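Local coordinates for glycerol dehydrogenase (Schizosaccharomyces pombe, PDB 1TA9), which catalyses the NAD(+)-dependent oxidation of glycerol to dihydroxyacetone in glycerol assimilation, with zinc as its probable catalytic cofactor, at residues R64-P69 against S257-Y262; H329-G334 against F434-S439; L124-E129 against D136-Q141. All blocks are in the same frame, centred on the assembly; numbering follows the deposited sequence.

Contact 1. Residues R64-P69 against S257-Y262; sequences RIFTSP and SIAGRY
Arg64, at the start of strand 64-67, lays its aliphatic chain over Ser257, the residue just ahead of helix 258-284. Its CG lies anti to the backbone N (chi1 -176°), a choice that carries the chain out from the strand toward the helix start. From CB the chain runs to CG, which rests 3.9 Å from Ser257 CA and almost as near its CB; CD passes over the same CA. The chain then bends at chi3 and brings the guanidinium beside Ile258, with Arg64 NH2 4.0 Å from Ile258 CG1. Here methylenes suit the serine backbone, while the charged end belongs to the subunit interface: Glu296 of the second subunit takes NH2 in a salt bridge, and NH1 bonds Asn293 of that subunit. Strand 64-67 also pairs antiparallel with a strand of the second subunit, continuing a sheet across the interface, so this helix start is packed against a subunit-spanning ladder.

Ser257 is the N-cap of the helix. Its OG accepts from Gly260 N at 3.1 Å, with an N-H...O angle of 158°, and so satisfies an amide that has no helical carbonyl before it. Serine suits the position because its short hydroxyl can fold back onto the first turn. The same OG lies in the plane of the Phe66 ring, at its edge, 3.7 Å from Phe66 CD2. Two residues along from Arg64, Phe66 points the same way, and its CD2 reaches the small Ala259 CB at 4.2 Å. No direct hydrogen bond joins the two segments; instead a water donates to Ile65 O at 2.7 Å and accepts from Ser257 N at 3.0 Å, stitching the strand carbonyl to the amide of the capping residue.

Contact 2. Residues H329-G334 against F434-S439; sequences HRLMHG and FRLPPS. With ZN (zinc ion), chain I.
Arg330 holds the loop 434-439 through its carbonyls. Its guanidinium meets Pro437 O side-on, NE donating at 2.8 Å (N-H...O 155°) and NH2 at 3.0 Å, so that two nitrogens grip one oxygen. The oxygen lies in the guanidinium plane, yet seen from the acceptor the two donors differ: NE is tilted only moderately from the carbonyl plane, whereas NH2 stands well above it. NH2 adds a weak bond to Leu436 O. The bend at chi3 (54°) turns the flat group toward these carbonyls, and Leu436 CD2 covers the centre of one face, 3.7 Å above it. With an alanine in place of Arg330, Pro437 O is likely to lose both of these donors, and Leu436 CD2 the flat face it covers.

Proline suits position 437: it has no amide needing a partner, and its ring restricts phi, which helps to keep the loop extended with its carbonyl presented to Arg330. The tight part lies inward, where Leu331 meets Leu436 at about a right angle, with Leu331 CD2 only 3.5 Å from Leu436 CD1, closer than normal van der Waals contact. The same CD2 touches Phe434 CE2 at 4.1 Å, and the phenylalanine packs on against His366 and Pro368.

Segment 329-334 leads directly into helix 333-347, whose first residue, His333, binds zinc through NE2, with Asp232 and His315 completing the protein ligands of the metal site characteristic of this iron-containing alcohol dehydrogenase family.

Outward, side-chain packing gives way to backbone approach: Arg330 CA and Ser439 CA are 4.4 Å apart, but Pro438, which is exposed, and Ser439, partly so, point their CB away from segment 329-334. Arg224 of helix 223-245 bonds both Arg330 O and Ser439 O, tying the two segments together.

Contact 3. Residues L124-E129 against D136-Q141; sequences LVFGGE and DKLRKQ
Leu124 of the strand and Leu138 of the helix have the nearest CA atoms of the two segments, 7.4 Å apart, a gap filled by side chains with no direct hydrogen bond between the segments.

Leu124 splits its two methyls between two targets. CD1 turns to the helix backbone, 3.8 Å from Leu138 O, while CD2 lies against Gln141, 3.6 Å from OE1 and close to CB. Leu124 CG lies anti to its carbonyl carbon (chi1 -57°), and this sends both methyls toward Leu138 and Gln141. Leu138 answers from the helix with its own fork: CD2 comes to Val125 O at 4.0 Å, and CD1 meets the edge of the Phe126 ring near its plane, 4.0 Å from Phe126 CD2. Branched leucines suit both places, since each can reach two neighbours from one CB. Leu138 also packs on Leu97 and Ile164, so its side chain lies among the sheet, at Leu97, and helix 155-167, at Ile164.

At the outer margin Gln141 serves both kinds of neighbour. Its aliphatic part lies beside Leu124, while NE2 makes a weak bond back to Lys137 O, one turn earlier. A water accepts from Val125 N at 2.9 Å and donates weakly to Gln141 OE1, a polar bridge at the edge of the leucine packing.

Phe126 points its CB away from helix 132-139 and packs against Lys156 and Thr157 of helix 155-167; both residues are probably NAD(+)-binding. Gly128, whose N lies over one face of the Phe126 ring, has a positive phi of 79° that glycine adopts readily. Strand 120-125, one of the two edge strands of the parallel sheet within this chain, leads through a loop into helix 132-139, as expected of the alternating strands and helices in the Rossmann-like nucleotide-binding domain of this family.

Contacts 1 and 3 are both mostly buried and both set a strand against a helix, but contact 3 joins neighbouring elements of the parallel sheet domain and lies, along the chain, inside the long loop closed by contact 1. Contact 1 belongs to a subunit interface, and its chemistry is mixed: a capped helix start, a bridging water and a charge answered by another chain. Contact 3 relies mainly on leucine methyls. Contact 2, between largely irregular segments and partly open to solvent, pairs arginine-to-carbonyl bonds with a small leucine and phenylalanine cluster; it comes last in the chain, and one of its segments runs on to the zinc ligand His333. Contacts 1 and 2 lie on opposite sides of the chain's centre.

Contact 1. Residues R64-P69 against S257-Y262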
ATOM      1  N   ARG B  64      11.592 -36.694  -3.161  1.00 16.66           N
ATOM      2  CA  ARG B  64      11.761 -35.431  -2.447  1.00 15.22           C
ATOM      3  C   ARG B  64      12.488 -35.807  -1.159  1.00 14.51           C
ATOM      4  O   ARG B  64      11.952 -36.557  -0.332  1.00 14.16           O
ATOM      5  CB  ARG B  64      10.396 -34.813  -2.127  1.00 15.08           C
ATOM      6  CG  ARG B  64      10.469 -33.449  -1.467  1.00 14.78           C
ATOM      7  CD  ARG B  64       9.084 -32.903  -1.118  1.00 14.11           C
ATOM      8  NE  ARG B  64       8.205 -32.831  -2.287  1.00 13.75           N
ATOM      9  CZ  ARG B  64       7.268 -31.902  -2.462  1.00 13.67           C
ATOM     10  NH1 ARG B  64       6.510 -31.917  -3.551  1.00 13.58           N
ATOM     11  NH2 ARG B  64       7.100 -30.942  -1.558  1.00 13.18           N
ATOM     12  N   ILE B  65      13.695 -35.277  -0.987  1.00 13.25           N
ATOM     13  CA  ILE B  65      14.528 -35.624   0.161  1.00 12.74           C
ATOM     14  C   ILE B  65      15.005 -34.471   1.041  1.00 12.35           C
ATOM     15  O   ILE B  65      15.447 -33.439   0.543  1.00 11.73           O
ATOM     16  CB  ILE B  65      15.791 -36.388  -0.319  1.00 12.68           C
ATOM     17  CG1 ILE B  65      15.377 -37.617  -1.129  1.00 12.92           C
ATOM     18  CG2 ILE B  65      16.661 -36.769   0.872  1.00 12.69           C
ATOM     19  CD1 ILE B  65      16.542 -38.352  -1.785  1.00 13.34           C
ATOM     20  N   PHE B  66      14.916 -34.675   2.351  1.00 12.05           N
ATOM     21  CA  PHE B  66      15.376 -33.702   3.337  1.00 12.42           C
ATOM     22  C   PHE B  66      16.385 -34.465   4.183  1.00 12.57           C
ATOM     23  O   PHE B  66      16.149 -35.620   4.552  1.00 12.52           O
ATOM     24  CB  PHE B  66      14.213 -33.202   4.200  1.00 12.53           C
ATOM     25  CG  PHE B  66      14.626 -32.241   5.286  1.00 12.48           C
ATOM     26  CD1 PHE B  66      14.994 -32.706   6.546  1.00 12.72           C
ATOM     27  CD2 PHE B  66      14.647 -30.868   5.048  1.00 12.75           C
ATOM     28  CE1 PHE B  66      15.379 -31.815   7.557  1.00 13.14           C
ATOM     29  CE2 PHE B  66      15.029 -29.967   6.046  1.00 12.90           C
ATOM     30  CZ  PHE B  66      15.395 -30.439   7.303  1.00 13.12           C
ATOM     31  N   THR B  67      17.513 -33.830   4.478  1.00 12.76           N
ATOM     32  CA  THR B  67      18.566 -34.474   5.250  1.00 12.80           C
ATOM     33  C   THR B  67      19.018 -33.560   6.386  1.00 12.75           C
ATOM     34  O   THR B  67      19.022 -32.337   6.246  1.00 12.37           O
ATOM     35  CB  THR B  67      19.755 -34.833   4.320  1.00 13.16           C
ATOM     36  OG1 THR B  67      20.697 -35.648   5.025  1.00 13.38           O
ATOM     37  CG2 THR B  67      20.438 -33.575   3.815  1.00 13.28           C
ATOM     38  N   SER B  68      19.393 -34.146   7.518  1.00 12.68           N
ATOM     39  CA  SER B  68      19.797 -33.329   8.654  1.00 12.88           C
ATOM     40  C   SER B  68      20.571 -34.062   9.737  1.00 12.67           C
ATOM     41  O   SER B  68      20.613 -35.294   9.769  1.00 12.30           O
ATOM     42  CB  SER B  68      18.536 -32.721   9.287  1.00 13.09           C
ATOM     43  OG  SER B  68      18.789 -32.174  10.570  1.00 14.06           O
ATOM     44  N   PRO B  69      21.247 -33.303  10.612  1.00 12.57           N
ATOM     45  CA  PRO B  69      21.985 -33.949  11.697  1.00 12.33           C
ATOM     46  C   PRO B  69      20.853 -34.360  12.638  1.00 12.08           C
ATOM     47  O   PRO B  69      19.746 -33.814  12.542  1.00 11.80           O
ATOM     48  CB  PRO B  69      22.806 -32.810  12.293  1.00 12.43           C
ATOM     49  CG  PRO B  69      23.026 -31.890  11.110  1.00 12.95           C
ATOM     50  CD  PRO B  69      21.668 -31.897  10.450  1.00 12.57           C
ATOM     51  N   SER B 257      12.981 -30.023  -1.126  1.00 12.11           N
ATOM     52  CA  SER B 257      11.808 -29.978  -0.264  1.00 11.87           C
ATOM     53  C   SER B 257      11.430 -28.516  -0.022  1.00 11.63           C
ATOM     54  O   SER B 257      12.241 -27.609  -0.215  1.00 11.90           O
ATOM     55  CB  SER B 257      12.115 -30.637   1.082  1.00 11.78           C
ATOM     56  OG  SER B 257      13.092 -29.887   1.786  1.00 11.47           O
ATOM     57  N   ILE B 258      10.192 -28.288   0.399  1.00 11.46           N
ATOM     58  CA  ILE B 258       9.734 -26.937   0.695  1.00 11.09           C
ATOM     59  C   ILE B 258      10.400 -26.498   2.001  1.00 11.08           C
ATOM     60  O   ILE B 258      10.805 -25.346   2.153  1.00 10.87           O
ATOM     61  CB  ILE B 258       8.191 -26.903   0.842  1.00 11.06           C
ATOM     62  CG1 ILE B 258       7.546 -27.134  -0.532  1.00 11.16           C
ATOM     63  CG2 ILE B 258       7.734 -25.562   1.437  1.00 10.62           C
ATOM     64  CD1 ILE B 258       6.038 -27.256  -0.495  1.00 11.15           C
ATOM     65  N   ALA B 259      10.535 -27.434   2.935  1.00 11.01           N
ATOM     66  CA  ALA B 259      11.149 -27.142   4.227  1.00 10.89           C
ATOM     67  C   ALA B 259      12.551 -26.552   4.077  1.00 10.98           C
ATOM     68  O   ALA B 259      12.896 -25.573   4.741  1.00 10.84           O
ATOM     69  CB  ALA B 259      11.201 -28.409   5.074  1.00 11.11           C
ATOM     70  N   GLY B 260      13.360 -27.150   3.207  1.00 10.59           N
ATOM     71  CA  GLY B 260      14.708 -26.649   3.010  1.00 10.82           C
ATOM     72  C   GLY B 260      14.697 -25.219   2.491  1.00 10.76           C
ATOM     73  O   GLY B 260      15.520 -24.388   2.887  1.00 10.83           O
ATOM     74  N   ARG B 261      13.752 -24.928   1.605  1.00 10.72           N
ATOM     75  CA  ARG B 261      13.646 -23.594   1.032  1.00 10.94           C
ATOM     76  C   ARG B 261      13.299 -22.562   2.103  1.00 10.77           C
ATOM     77  O   ARG B 261      13.784 -21.435   2.065  1.00 10.96           O
ATOM     78  CB  ARG B 261      12.593 -23.584  -0.074  1.00 11.30           C
ATOM     79  CG  ARG B 261      12.607 -22.319  -0.911  1.00 11.94           C
ATOM     80  CD  ARG B 261      11.646 -22.419  -2.071  1.00 12.26           C
ATOM     81  NE  ARG B 261      11.871 -21.347  -3.039  1.00 13.11           N
ATOM     82  CZ  ARG B 261      11.167 -21.194  -4.156  1.00 13.18           C
ATOM     83  NH1 ARG B 261      10.190 -22.044  -4.443  1.00 13.10           N
ATOM     84  NH2 ARG B 261      11.443 -20.195  -4.985  1.00 13.50           N
ATOM     85  N   TYR B 262      12.470 -22.949   3.068  1.00 10.67           N
ATOM     86  CA  TYR B 262      12.090 -22.032   4.140  1.00 10.79           C
ATOM     87  C   TYR B 262      13.220 -21.835   5.143  1.00 10.65           C
ATOM     88  O   TYR B 262      13.330 -20.775   5.762  1.00 10.66           O
ATOM     89  CB  TYR B 262      10.831 -22.532   4.853  1.00 10.85           C
ATOM     90  CG  TYR B 262       9.559 -21.959   4.270  1.00 11.40           C
ATOM     91  CD1 TYR B 262       8.886 -20.918   4.907  1.00 11.46           C
ATOM     92  CD2 TYR B 262       9.047 -22.436   3.061  1.00 11.50           C
ATOM     93  CE1 TYR B 262       7.734 -20.365   4.358  1.00 11.99           C
ATOM     94  CE2 TYR B 262       7.899 -21.890   2.503  1.00 11.76           C
ATOM     95  CZ  TYR B 262       7.246 -20.855   3.157  1.00 11.72           C
ATOM     96  OH  TYR B 262       6.112 -20.309   2.604  1.00 12.24           O
TER
HETATM   97  O   HOH W   1      15.421 -30.743   0.375  1.00 13.34           O

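Contact 2. Residues H329-G334 against F434-S439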
ATOM      1  N   HIS B 329      45.370 -16.798  -0.552  1.00 18.73           N
ATOM      2  CA  HIS B 329      45.428 -17.817   0.494  1.00 18.07           C
ATOM      3  C   HIS B 329      45.176 -17.218   1.879  1.00 17.16           C
ATOM      4  O   HIS B 329      44.964 -17.940   2.851  1.00 17.33           O
ATOM      5  CB  HIS B 329      46.792 -18.528   0.489  1.00 18.72           C
ATOM      6  CG  HIS B 329      47.885 -17.766   1.181  1.00 19.17           C
ATOM      7  ND1 HIS B 329      48.604 -16.763   0.565  1.00 19.80           N
ATOM      8  CD2 HIS B 329      48.377 -17.863   2.439  1.00 19.50           C
ATOM      9  CE1 HIS B 329      49.493 -16.276   1.414  1.00 19.49           C
ATOM     10  NE2 HIS B 329      49.376 -16.925   2.558  1.00 19.59           N
ATOM     11  N   ARG B 330      45.204 -15.895   1.961  1.00 15.97           N
ATOM     12  CA  ARG B 330      44.986 -15.193   3.220  1.00 15.25           C
ATOM     13  C   ARG B 330      43.510 -14.890   3.452  1.00 14.77           C
ATOM     14  O   ARG B 330      43.117 -14.481   4.543  1.00 14.67           O
ATOM     15  CB  ARG B 330      45.796 -13.897   3.227  1.00 14.67           C
ATOM     16  CG  ARG B 330      47.300 -14.142   3.189  1.00 14.72           C
ATOM     17  CD  ARG B 330      48.053 -12.967   2.585  1.00 14.34           C
ATOM     18  NE  ARG B 330      47.740 -11.704   3.243  1.00 13.99           N
ATOM     19  CZ  ARG B 330      48.189 -10.523   2.831  1.00 14.35           C
ATOM     20  NH1 ARG B 330      48.975 -10.451   1.760  1.00 14.03           N
ATOM     21  NH2 ARG B 330      47.838  -9.413   3.473  1.00 13.86           N
ATOM     22  N   LEU B 331      42.697 -15.101   2.424  1.00 14.57           N
ATOM     23  CA  LEU B 331      41.260 -14.855   2.521  1.00 14.66           C
ATOM     24  C   LEU B 331      40.546 -16.030   3.176  1.00 14.71           C
ATOM     25  O   LEU B 331      40.895 -17.187   2.943  1.00 14.81           O
ATOM     26  CB  LEU B 331      40.666 -14.627   1.127  1.00 14.33           C
ATOM     27  CG  LEU B 331      41.022 -13.324   0.407  1.00 14.42           C
ATOM     28  CD1 LEU B 331      40.706 -13.457  -1.077  1.00 14.32           C
ATOM     29  CD2 LEU B 331      40.244 -12.161   1.021  1.00 14.13           C
ATOM     30  N   MET B 332      39.554 -15.734   4.007  1.00 14.77           N
ATOM     31  CA  MET B 332      38.782 -16.788   4.653  1.00 15.09           C
ATOM     32  C   MET B 332      37.713 -17.234   3.664  1.00 15.19           C
ATOM     33  O   MET B 332      37.369 -16.499   2.737  1.00 15.09           O
ATOM     34  CB  MET B 332      38.104 -16.278   5.926  1.00 15.40           C
ATOM     35  CG  MET B 332      39.050 -15.990   7.079  1.00 15.37           C
ATOM     36  SD  MET B 332      38.136 -15.627   8.575  1.00 15.70           S
ATOM     37  CE  MET B 332      39.486 -15.416   9.773  1.00 15.67           C
ATOM     38  N   HIS B 333      37.184 -18.432   3.875  1.00 15.32           N
ATOM     39  CA  HIS B 333      36.160 -18.985   3.001  1.00 15.44           C
ATOM     40  C   HIS B 333      35.002 -18.032   2.710  1.00 15.02           C
ATOM     41  O   HIS B 333      34.665 -17.790   1.549  1.00 14.84           O
ATOM     42  CB  HIS B 333      35.600 -20.269   3.604  1.00 16.49           C
ATOM     43  CG  HIS B 333      34.553 -20.915   2.758  1.00 17.30           C
ATOM     44  ND1 HIS B 333      34.831 -21.462   1.524  1.00 17.94           N
ATOM     45  CD2 HIS B 333      33.221 -21.069   2.947  1.00 17.58           C
ATOM     46  CE1 HIS B 333      33.716 -21.925   0.989  1.00 18.20           C
ATOM     47  NE2 HIS B 333      32.725 -21.697   1.832  1.00 17.90           N
ATOM     48  N   GLY B 334      34.389 -17.505   3.768  1.00 14.56           N
ATOM     49  CA  GLY B 334      33.267 -16.598   3.604  1.00 14.31           C
ATOM     50  C   GLY B 334      33.587 -15.293   2.894  1.00 14.21           C
ATOM     51  O   GLY B 334      32.721 -14.708   2.238  1.00 14.37           O
ATOM     52  N   PHE B 434      37.669  -3.306   3.606  1.00 14.30           N
ATOM     53  CA  PHE B 434      38.210  -4.532   4.180  1.00 13.95           C
ATOM     54  C   PHE B 434      39.677  -4.538   3.780  1.00 13.88           C
ATOM     55  O   PHE B 434      40.005  -4.314   2.608  1.00 13.71           O
ATOM     56  CB  PHE B 434      37.521  -5.758   3.577  1.00 13.71           C
ATOM     57  CG  PHE B 434      38.188  -7.067   3.918  1.00 13.73           C
ATOM     58  CD1 PHE B 434      37.846  -7.761   5.073  1.00 13.72           C
ATOM     59  CD2 PHE B 434      39.149  -7.612   3.070  1.00 13.68           C
ATOM     60  CE1 PHE B 434      38.451  -8.986   5.379  1.00 13.83           C
ATOM     61  CE2 PHE B 434      39.760  -8.834   3.365  1.00 13.96           C
ATOM     62  CZ  PHE B 434      39.410  -9.521   4.519  1.00 13.79           C
ATOM     63  N   ARG B 435      40.556  -4.769   4.747  1.00 13.75           N
ATOM     64  CA  ARG B 435      41.991  -4.813   4.478  1.00 14.23           C
ATOM     65  C   ARG B 435      42.462  -6.221   4.846  1.00 14.10           C
ATOM     66  O   ARG B 435      42.344  -6.641   5.993  1.00 14.04           O
ATOM     67  CB  ARG B 435      42.726  -3.759   5.319  1.00 14.70           C
ATOM     68  CG  ARG B 435      42.254  -2.323   5.096  1.00 16.21           C
ATOM     69  CD  ARG B 435      42.410  -1.885   3.647  1.00 17.34           C
ATOM     70  NE  ARG B 435      42.118  -0.464   3.458  1.00 18.94           N
ATOM     71  CZ  ARG B 435      42.168   0.163   2.285  1.00 19.47           C
ATOM     72  NH1 ARG B 435      42.498  -0.503   1.187  1.00 20.08           N
ATOM     73  NH2 ARG B 435      41.882   1.457   2.205  1.00 20.09           N
ATOM     74  N   LEU B 436      42.982  -6.943   3.859  1.00 14.01           N
ATOM     75  CA  LEU B 436      43.434  -8.319   4.037  1.00 14.05           C
ATOM     76  C   LEU B 436      44.552  -8.513   5.069  1.00 14.22           C
ATOM     77  O   LEU B 436      45.648  -7.971   4.920  1.00 14.11           O
ATOM     78  CB  LEU B 436      43.883  -8.876   2.681  1.00 13.93           C
ATOM     79  CG  LEU B 436      44.227 -10.361   2.584  1.00 14.06           C
ATOM     80  CD1 LEU B 436      42.988 -11.195   2.893  1.00 13.93           C
ATOM     81  CD2 LEU B 436      44.741 -10.669   1.178  1.00 13.72           C
ATOM     82  N   PRO B 437      44.281  -9.291   6.131  1.00 14.40           N
ATOM     83  CA  PRO B 437      45.271  -9.557   7.186  1.00 14.86           C
ATOM     84  C   PRO B 437      46.408 -10.460   6.685  1.00 15.38           C
ATOM     85  O   PRO B 437      46.336 -11.010   5.581  1.00 15.21           O
ATOM     86  CB  PRO B 437      44.439 -10.229   8.278  1.00 14.55           C
ATOM     87  CG  PRO B 437      43.061  -9.651   8.060  1.00 14.56           C
ATOM     88  CD  PRO B 437      42.941  -9.724   6.562  1.00 14.44           C
ATOM     89  N   PRO B 438      47.467 -10.631   7.500  1.00 16.16           N
ATOM     90  CA  PRO B 438      48.638 -11.457   7.167  1.00 16.68           C
ATOM     91  C   PRO B 438      48.334 -12.907   6.796  1.00 17.17           C
ATOM     92  O   PRO B 438      48.989 -13.481   5.925  1.00 17.20           O
ATOM     93  CB  PRO B 438      49.497 -11.363   8.429  1.00 16.51           C
ATOM     94  CG  PRO B 438      49.136 -10.030   8.993  1.00 16.65           C
ATOM     95  CD  PRO B 438      47.638 -10.007   8.823  1.00 16.09           C
ATOM     96  N   SER B 439      47.358 -13.510   7.467  1.00 18.02           N
ATOM     97  CA  SER B 439      46.994 -14.897   7.180  1.00 18.67           C
ATOM     98  C   SER B 439      45.490 -15.096   7.299  1.00 18.98           C
ATOM     99  O   SER B 439      44.784 -14.240   7.832  1.00 18.68           O
ATOM    100  CB  SER B 439      47.701 -15.847   8.145  1.00 18.96           C
ATOM    101  OG  SER B 439      47.128 -15.764   9.435  1.00 20.14           O
TER
HETATM  102 ZN    ZN I1501      30.539 -22.207   2.009  1.00 34.17          ZN

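Contact 3. Residues L124-E129 against D136-Q141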
ATOM      1  N   LEU B 124      43.118 -37.051  21.299  1.00 28.72           N
ATOM      2  CA  LEU B 124      44.021 -37.032  20.158  1.00 29.06           C
ATOM      3  C   LEU B 124      44.274 -35.603  19.697  1.00 29.52           C
ATOM      4  O   LEU B 124      43.390 -34.747  19.770  1.00 29.35           O
ATOM      5  CB  LEU B 124      43.434 -37.841  19.000  1.00 28.96           C
ATOM      6  CG  LEU B 124      43.094 -39.307  19.265  1.00 28.90           C
ATOM      7  CD1 LEU B 124      42.542 -39.925  17.992  1.00 28.92           C
ATOM      8  CD2 LEU B 124      44.335 -40.061  19.732  1.00 28.92           C
ATOM      9  N   VAL B 125      45.488 -35.345  19.223  1.00 30.05           N
ATOM     10  CA  VAL B 125      45.838 -34.016  18.749  1.00 30.58           C
ATOM     11  C   VAL B 125      45.913 -33.992  17.228  1.00 31.12           C
ATOM     12  O   VAL B 125      46.700 -34.718  16.623  1.00 31.03           O
ATOM     13  CB  VAL B 125      47.197 -33.553  19.314  1.00 30.56           C
ATOM     14  CG1 VAL B 125      47.518 -32.153  18.806  1.00 30.47           C
ATOM     15  CG2 VAL B 125      47.165 -33.573  20.829  1.00 30.43           C
ATOM     16  N   PHE B 126      45.081 -33.160  16.612  1.00 31.75           N
ATOM     17  CA  PHE B 126      45.078 -33.041  15.163  1.00 32.50           C
ATOM     18  C   PHE B 126      46.379 -32.362  14.772  1.00 33.20           C
ATOM     19  O   PHE B 126      46.725 -31.312  15.317  1.00 33.20           O
ATOM     20  CB  PHE B 126      43.890 -32.195  14.699  1.00 32.30           C
ATOM     21  CG  PHE B 126      43.779 -32.074  13.207  1.00 32.28           C
ATOM     22  CD1 PHE B 126      43.605 -30.829  12.610  1.00 32.23           C
ATOM     23  CD2 PHE B 126      43.847 -33.203  12.395  1.00 32.18           C
ATOM     24  CE1 PHE B 126      43.500 -30.709  11.224  1.00 32.30           C
ATOM     25  CE2 PHE B 126      43.743 -33.094  11.008  1.00 32.23           C
ATOM     26  CZ  PHE B 126      43.570 -31.843  10.422  1.00 32.15           C
ATOM     27  N   GLY B 127      47.102 -32.964  13.834  1.00 34.01           N
ATOM     28  CA  GLY B 127      48.365 -32.397  13.400  1.00 35.15           C
ATOM     29  C   GLY B 127      48.203 -31.198  12.486  1.00 35.96           C
ATOM     30  O   GLY B 127      49.179 -30.714  11.913  1.00 36.08           O
ATOM     31  N   GLY B 128      46.971 -30.721  12.346  1.00 36.66           N
ATOM     32  CA  GLY B 128      46.718 -29.574  11.492  1.00 37.60           C
ATOM     33  C   GLY B 128      46.677 -29.959  10.027  1.00 38.28           C
ATOM     34  O   GLY B 128      46.151 -29.217   9.197  1.00 38.38           O
ATOM     35  N   GLU B 129      47.231 -31.127   9.713  1.00 38.85           N
ATOM     36  CA  GLU B 129      47.263 -31.625   8.343  1.00 39.44           C
ATOM     37  C   GLU B 129      46.173 -32.669   8.121  1.00 39.77           C
ATOM     38  O   GLU B 129      46.270 -33.796   8.609  1.00 39.92           O
ATOM     39  CB  GLU B 129      48.633 -32.223   8.040  1.00 39.52           C
ATOM     40  N   ASP B 136      44.619 -41.545   8.736  1.00 38.98           N
ATOM     41  CA  ASP B 136      44.708 -42.974   8.992  1.00 38.49           C
ATOM     42  C   ASP B 136      45.550 -43.214  10.236  1.00 37.93           C
ATOM     43  O   ASP B 136      45.309 -44.163  10.982  1.00 37.82           O
ATOM     44  CB  ASP B 136      45.319 -43.692   7.787  1.00 38.91           C
ATOM     45  CG  ASP B 136      44.419 -43.640   6.566  1.00 39.21           C
ATOM     46  OD1 ASP B 136      43.239 -44.030   6.684  1.00 39.41           O
ATOM     47  OD2 ASP B 136      44.889 -43.211   5.489  1.00 39.58           O
ATOM     48  N   LYS B 137      46.533 -42.348  10.460  1.00 37.24           N
ATOM     49  CA  LYS B 137      47.390 -42.465  11.631  1.00 36.56           C
ATOM     50  C   LYS B 137      46.531 -42.210  12.866  1.00 36.10           C
ATOM     51  O   LYS B 137      46.664 -42.888  13.886  1.00 35.91           O
ATOM     52  CB  LYS B 137      48.526 -41.454  11.558  1.00 36.69           C
ATOM     53  N   LEU B 138      45.640 -41.229  12.759  1.00 35.48           N
ATOM     54  CA  LEU B 138      44.741 -40.889  13.855  1.00 34.95           C
ATOM     55  C   LEU B 138      43.788 -42.046  14.138  1.00 34.62           C
ATOM     56  O   LEU B 138      43.597 -42.435  15.289  1.00 34.46           O
ATOM     57  CB  LEU B 138      43.939 -39.632  13.509  1.00 34.83           C
ATOM     58  CG  LEU B 138      44.707 -38.311  13.460  1.00 34.81           C
ATOM     59  CD1 LEU B 138      43.790 -37.202  12.964  1.00 34.67           C
ATOM     60  CD2 LEU B 138      45.250 -37.982  14.846  1.00 34.81           C
ATOM     61  N   ARG B 139      43.193 -42.596  13.083  1.00 34.27           N
ATOM     62  CA  ARG B 139      42.259 -43.706  13.225  1.00 34.02           C
ATOM     63  C   ARG B 139      42.893 -44.865  13.989  1.00 33.85           C
ATOM     64  O   ARG B 139      42.239 -45.517  14.807  1.00 33.83           O
ATOM     65  CB  ARG B 139      41.795 -44.177  11.851  1.00 34.02           C
ATOM     66  N   LYS B 140      44.172 -45.112  13.726  1.00 33.62           N
ATOM     67  CA  LYS B 140      44.895 -46.194  14.383  1.00 33.42           C
ATOM     68  C   LYS B 140      45.097 -45.921  15.873  1.00 33.27           C
ATOM     69  O   LYS B 140      45.468 -46.819  16.627  1.00 33.18           O
ATOM     70  CB  LYS B 140      46.242 -46.409  13.701  1.00 33.51           C
ATOM     71  N   GLN B 141      44.851 -44.681  16.288  1.00 33.01           N
ATOM     72  CA  GLN B 141      45.005 -44.296  17.687  1.00 32.75           C
ATOM     73  C   GLN B 141      43.669 -44.346  18.427  1.00 32.52           C
ATOM     74  O   GLN B 141      43.588 -44.017  19.612  1.00 32.37           O
ATOM     75  CB  GLN B 141      45.595 -42.884  17.783  1.00 32.94           C
ATOM     76  CG  GLN B 141      47.036 -42.781  17.304  1.00 33.27           C
ATOM     77  CD  GLN B 141      47.560 -41.356  17.318  1.00 33.52           C
ATOM     78  OE1 GLN B 141      47.584 -40.698  18.360  1.00 33.75           O
ATOM     79  NE2 GLN B 141      47.987 -40.871  16.156  1.00 33.64           N
TER
HETATM   80  O   HOH W   2      47.404 -37.476  19.448  1.00 42.15           O